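Local coordinates for protein ribose-phosphate pyrophosphokinase (Sulfolobus solfataricus, PDB 4TWB) that makes phosphoribosyl diphosphate (PRPP) by transferring the pyrophosphoryl group of ATP to the 1-hydroxyl of ribose 5-phosphate, at residues 207-220 against 235-249. Residues are numbered along the deposited sequence; the frame is centred on the assembly and turned at random.
With SO4 (sulfate ion), chain H.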
# COMPACT_ATOMS: atom_id res chain seq x y z
N LEU A 207 7.44 27.81 -34.58
CA LEU A 207 7.82 26.41 -34.55
C LEU A 207 7.53 25.83 -35.92
O LEU A 207 7.84 24.68 -36.21
CB LEU A 207 7.07 25.66 -33.44
CG LEU A 207 5.54 25.67 -33.43
CD1 LEU A 207 4.98 24.55 -34.30
CD2 LEU A 207 5.06 25.52 -32.00
N LYS A 208 6.95 26.67 -36.77
CA LYS A 208 6.76 26.40 -38.19
C LYS A 208 7.98 25.67 -38.75
O LYS A 208 9.10 26.18 -38.71
CB LYS A 208 6.54 27.73 -38.92
CG LYS A 208 6.05 27.62 -40.36
CD LYS A 208 4.53 27.65 -40.43
CE LYS A 208 4.05 27.50 -41.87
NZ LYS A 208 2.57 27.35 -41.95
N GLY A 209 7.76 24.45 -39.24
CA GLY A 209 8.80 23.68 -39.90
C GLY A 209 9.85 23.04 -39.01
O GLY A 209 10.78 22.40 -39.51
N LYS A 210 9.71 23.21 -37.70
CA LYS A 210 10.69 22.70 -36.74
C LYS A 210 10.30 21.34 -36.13
O LYS A 210 9.14 20.96 -36.14
CB LYS A 210 10.95 23.72 -35.63
CG LYS A 210 11.53 25.02 -36.13
CD LYS A 210 12.36 25.71 -35.07
CE LYS A 210 12.95 27.03 -35.58
NZ LYS A 210 13.78 26.84 -36.81
N ASP A 211 11.30 20.61 -35.63
CA ASP A 211 11.08 19.34 -34.94
C ASP A 211 10.75 19.57 -33.46
O ASP A 211 11.65 19.68 -32.63
CB ASP A 211 12.33 18.46 -35.02
CG ASP A 211 12.45 17.75 -36.34
OD1 ASP A 211 11.42 17.45 -36.96
OD2 ASP A 211 13.59 17.47 -36.77
N VAL A 212 9.47 19.63 -33.14
CA VAL A 212 9.03 19.97 -31.79
C VAL A 212 9.21 18.84 -30.77
O VAL A 212 9.02 17.66 -31.08
CB VAL A 212 7.58 20.43 -31.78
CG1 VAL A 212 7.11 20.69 -30.36
CG2 VAL A 212 7.43 21.67 -32.64
N VAL A 213 9.59 19.22 -29.56
CA VAL A 213 9.69 18.28 -28.44
C VAL A 213 8.85 18.82 -27.30
O VAL A 213 9.13 19.88 -26.75
CB VAL A 213 11.12 18.13 -27.94
CG1 VAL A 213 11.19 17.09 -26.85
CG2 VAL A 213 12.04 17.77 -29.08
N ILE A 214 7.79 18.09 -26.95
CA ILE A 214 6.92 18.49 -25.85
C ILE A 214 7.34 17.84 -24.54
O ILE A 214 7.32 16.61 -24.41
CB ILE A 214 5.46 18.15 -26.14
CG1 ILE A 214 5.09 18.57 -27.56
CG2 ILE A 214 4.56 18.84 -25.13
CD1 ILE A 214 3.64 18.41 -27.90
N ILE A 215 7.72 18.68 -23.58
CA ILE A 215 8.29 18.21 -22.32
C ILE A 215 7.40 18.48 -21.10
O ILE A 215 6.99 19.62 -20.85
CB ILE A 215 9.67 18.84 -22.07
CG1 ILE A 215 10.59 18.58 -23.25
CG2 ILE A 215 10.30 18.28 -20.81
CD1 ILE A 215 11.98 19.15 -23.07
N ASP A 216 7.11 17.44 -20.33
CA ASP A 216 6.35 17.57 -19.08
C ASP A 216 7.01 16.73 -18.00
O ASP A 216 7.86 15.87 -18.30
CB ASP A 216 4.88 17.15 -19.28
CG ASP A 216 3.91 17.99 -18.46
OD1 ASP A 216 2.68 17.86 -18.66
OD2 ASP A 216 4.37 18.78 -17.60
N ASP A 217 6.64 16.96 -16.75
CA ASP A 217 7.19 16.16 -15.66
C ASP A 217 6.65 14.74 -15.71
O ASP A 217 7.40 13.77 -15.61
CB ASP A 217 6.95 16.81 -14.29
CG ASP A 217 5.48 16.82 -13.88
OD1 ASP A 217 4.63 17.08 -14.76
OD2 ASP A 217 5.20 16.59 -12.67
N ILE A 218 5.34 14.61 -15.89
CA ILE A 218 4.69 13.31 -15.90
C ILE A 218 3.81 13.11 -17.14
O ILE A 218 3.17 14.04 -17.62
CB ILE A 218 3.79 13.15 -14.66
CG1 ILE A 218 4.61 13.31 -13.38
CG2 ILE A 218 3.06 11.81 -14.68
CD1 ILE A 218 3.76 13.44 -12.17
N ILE A 219 3.78 11.89 -17.66
CA ILE A 219 2.80 11.55 -18.69
C ILE A 219 2.03 10.29 -18.26
O ILE A 219 2.58 9.19 -18.20
CB ILE A 219 3.45 11.36 -20.07
CG1 ILE A 219 3.97 12.70 -20.59
CG2 ILE A 219 2.46 10.81 -21.06
CD1 ILE A 219 4.74 12.58 -21.88
N SER A 220 0.75 10.47 -17.95
CA SER A 220 -0.11 9.37 -17.49
C SER A 220 -1.01 8.87 -18.60
O SER A 220 -0.72 7.87 -19.25
CB SER A 220 -0.98 9.82 -16.31
OG SER A 220 -0.24 9.84 -15.11
N LEU A 235 0.59 24.18 -36.64
CA LEU A 235 1.45 25.36 -36.63
C LEU A 235 2.72 25.07 -37.43
O LEU A 235 3.68 25.83 -37.41
CB LEU A 235 1.80 25.79 -35.21
CG LEU A 235 0.72 26.56 -34.45
CD1 LEU A 235 1.25 27.10 -33.13
CD2 LEU A 235 0.17 27.69 -35.30
N GLY A 236 2.70 23.95 -38.14
CA GLY A 236 3.74 23.64 -39.09
C GLY A 236 4.83 22.73 -38.57
O GLY A 236 5.85 22.56 -39.22
N ALA A 237 4.62 22.14 -37.40
CA ALA A 237 5.59 21.21 -36.85
C ALA A 237 5.97 20.17 -37.89
O ALA A 237 5.11 19.55 -38.50
CB ALA A 237 5.04 20.55 -35.62
N LYS A 238 7.27 20.01 -38.12
CA LYS A 238 7.75 19.00 -39.04
C LYS A 238 7.54 17.62 -38.41
O LYS A 238 7.21 16.65 -39.10
CB LYS A 238 9.23 19.23 -39.35
CG LYS A 238 9.84 18.24 -40.33
CD LYS A 238 11.28 18.60 -40.69
CE LYS A 238 11.96 17.48 -41.46
NZ LYS A 238 13.45 17.51 -41.30
N SER A 239 7.74 17.56 -37.10
CA SER A 239 7.53 16.34 -36.33
C SER A 239 7.30 16.70 -34.86
O SER A 239 7.68 17.78 -34.43
CB SER A 239 8.71 15.37 -36.46
OG SER A 239 9.81 15.74 -35.65
N VAL A 240 6.67 15.79 -34.12
CA VAL A 240 6.47 15.98 -32.69
C VAL A 240 7.03 14.80 -31.89
O VAL A 240 6.74 13.65 -32.18
CB VAL A 240 4.98 16.17 -32.33
CG1 VAL A 240 4.81 16.24 -30.83
CG2 VAL A 240 4.45 17.43 -32.99
N THR A 241 7.87 15.11 -30.91
CA THR A 241 8.39 14.12 -29.99
C THR A 241 7.91 14.50 -28.60
O THR A 241 7.75 15.68 -28.30
CB THR A 241 9.92 14.08 -30.02
OG1 THR A 241 10.37 13.62 -31.30
CG2 THR A 241 10.44 13.13 -28.97
N ALA A 242 7.65 13.51 -27.76
CA ALA A 242 7.22 13.77 -26.40
C ALA A 242 8.23 13.24 -25.39
O ALA A 242 8.78 12.16 -25.56
CB ALA A 242 5.84 13.18 -26.14
N ALA A 243 8.47 14.02 -24.34
CA ALA A 243 9.44 13.66 -23.32
C ALA A 243 8.93 13.99 -21.92
O ALA A 243 8.35 15.05 -21.70
CB ALA A 243 10.76 14.38 -23.58
N ALA A 244 9.13 13.08 -20.99
CA ALA A 244 8.83 13.37 -19.60
C ALA A 244 9.81 12.63 -18.70
O ALA A 244 10.41 11.63 -19.10
CB ALA A 244 7.41 12.96 -19.27
N ILE A 245 10.00 13.14 -17.49
CA ILE A 245 10.84 12.43 -16.53
C ILE A 245 10.16 11.11 -16.08
O ILE A 245 10.76 10.03 -16.13
CB ILE A 245 11.19 13.33 -15.31
CG1 ILE A 245 12.11 14.47 -15.73
CG2 ILE A 245 11.84 12.51 -14.21
CD1 ILE A 245 11.40 15.65 -16.42
N HIS A 246 8.89 11.20 -15.69
CA HIS A 246 8.12 10.05 -15.25
C HIS A 246 7.11 9.61 -16.30
O HIS A 246 6.08 10.26 -16.49
CB HIS A 246 7.40 10.37 -13.93
CG HIS A 246 8.29 10.98 -12.90
ND1 HIS A 246 9.34 10.29 -12.32
CD2 HIS A 246 8.30 12.22 -12.35
CE1 HIS A 246 9.95 11.08 -11.46
NE2 HIS A 246 9.34 12.26 -11.46
N LEU A 247 7.39 8.50 -16.97
CA LEU A 247 6.48 7.98 -17.98
C LEU A 247 5.55 6.90 -17.44
O LEU A 247 5.80 5.71 -17.65
CB LEU A 247 7.26 7.42 -19.17
CG LEU A 247 7.59 8.34 -20.33
CD1 LEU A 247 8.15 7.54 -21.49
CD2 LEU A 247 6.35 9.10 -20.77
N LEU A 248 4.49 7.30 -16.75
CA LEU A 248 3.51 6.35 -16.20
C LEU A 248 2.42 6.07 -17.23
O LEU A 248 1.26 6.44 -17.02
CB LEU A 248 2.83 6.93 -14.95
CG LEU A 248 3.63 7.71 -13.92
CD1 LEU A 248 2.70 8.47 -13.01
CD2 LEU A 248 4.53 6.78 -13.14
N LEU A 249 2.77 5.44 -18.34
CA LEU A 249 1.82 5.33 -19.44
C LEU A 249 0.65 4.43 -19.07
O LEU A 249 0.82 3.24 -18.80
CB LEU A 249 2.52 4.85 -20.70
CG LEU A 249 3.56 5.84 -21.22
CD1 LEU A 249 4.40 5.20 -22.32
CD2 LEU A 249 2.89 7.11 -21.71
S SO4 H . -1.95 13.33 -18.01
O1 SO4 H . -2.87 13.93 -18.96
O2 SO4 H . -1.36 14.37 -17.17
O3 SO4 H . -0.89 12.64 -18.75
O4 SO4 H . -2.68 12.37 -17.17
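Strands 211-216 and 239-244 run parallel, 4.5 Å apart at the closest approach of their axes, and hydrogen-bond in alternation from Val212 N to Ser239 O through Asp216 N to Ala243 O. Both chains then turn a corner, at Asp217 and Ile245, and pair again: His246 N meets Asp217 O almost straight (173°), and Ile219 N hydrogen-bonds to His246 O. At the other end, Gly209 N hydrogen-bonds to Gly236 O. Ser239 OG donates to Asp211 OD1 at 2.7 Å, coming from above the carboxylate plane. With CG beside its own backbone N (chi1 -80°), Asp211 brings this oxygen over to Ser239. Replacing Asp211 by alanine takes away this carboxylate, which is likely to leave the Ser239 hydroxyl without this acceptor and the Lys238 amine, 4.5 Å from OD2 to NZ, without this opposite charge nearby. Ile214 CD1 packs on Val240 CG1 at 3.8 Å. Past the corner, Ile219 sets CG1 on Ala244 CB (3.7 Å) and CB against Leu247 CD2, while its CG2 meets Leu249 CD2. Ile218 CG1 lies at the edge of the His246 ring. Ser220 N donates a hydrogen bond to sulfate O3 at 2.8 Å, in the experimentally known ribose 5-phosphate site; Thr221 N and Gly222 N also hold the sulfate. Helix 223-233 joins the strands in a beta-alpha-beta crossover and covers Ile214, Ile219 and Val240. The pair is central in the parallel sheet of the phosphoribosyltransferase-like domain, between strands 159-163 and 262-268.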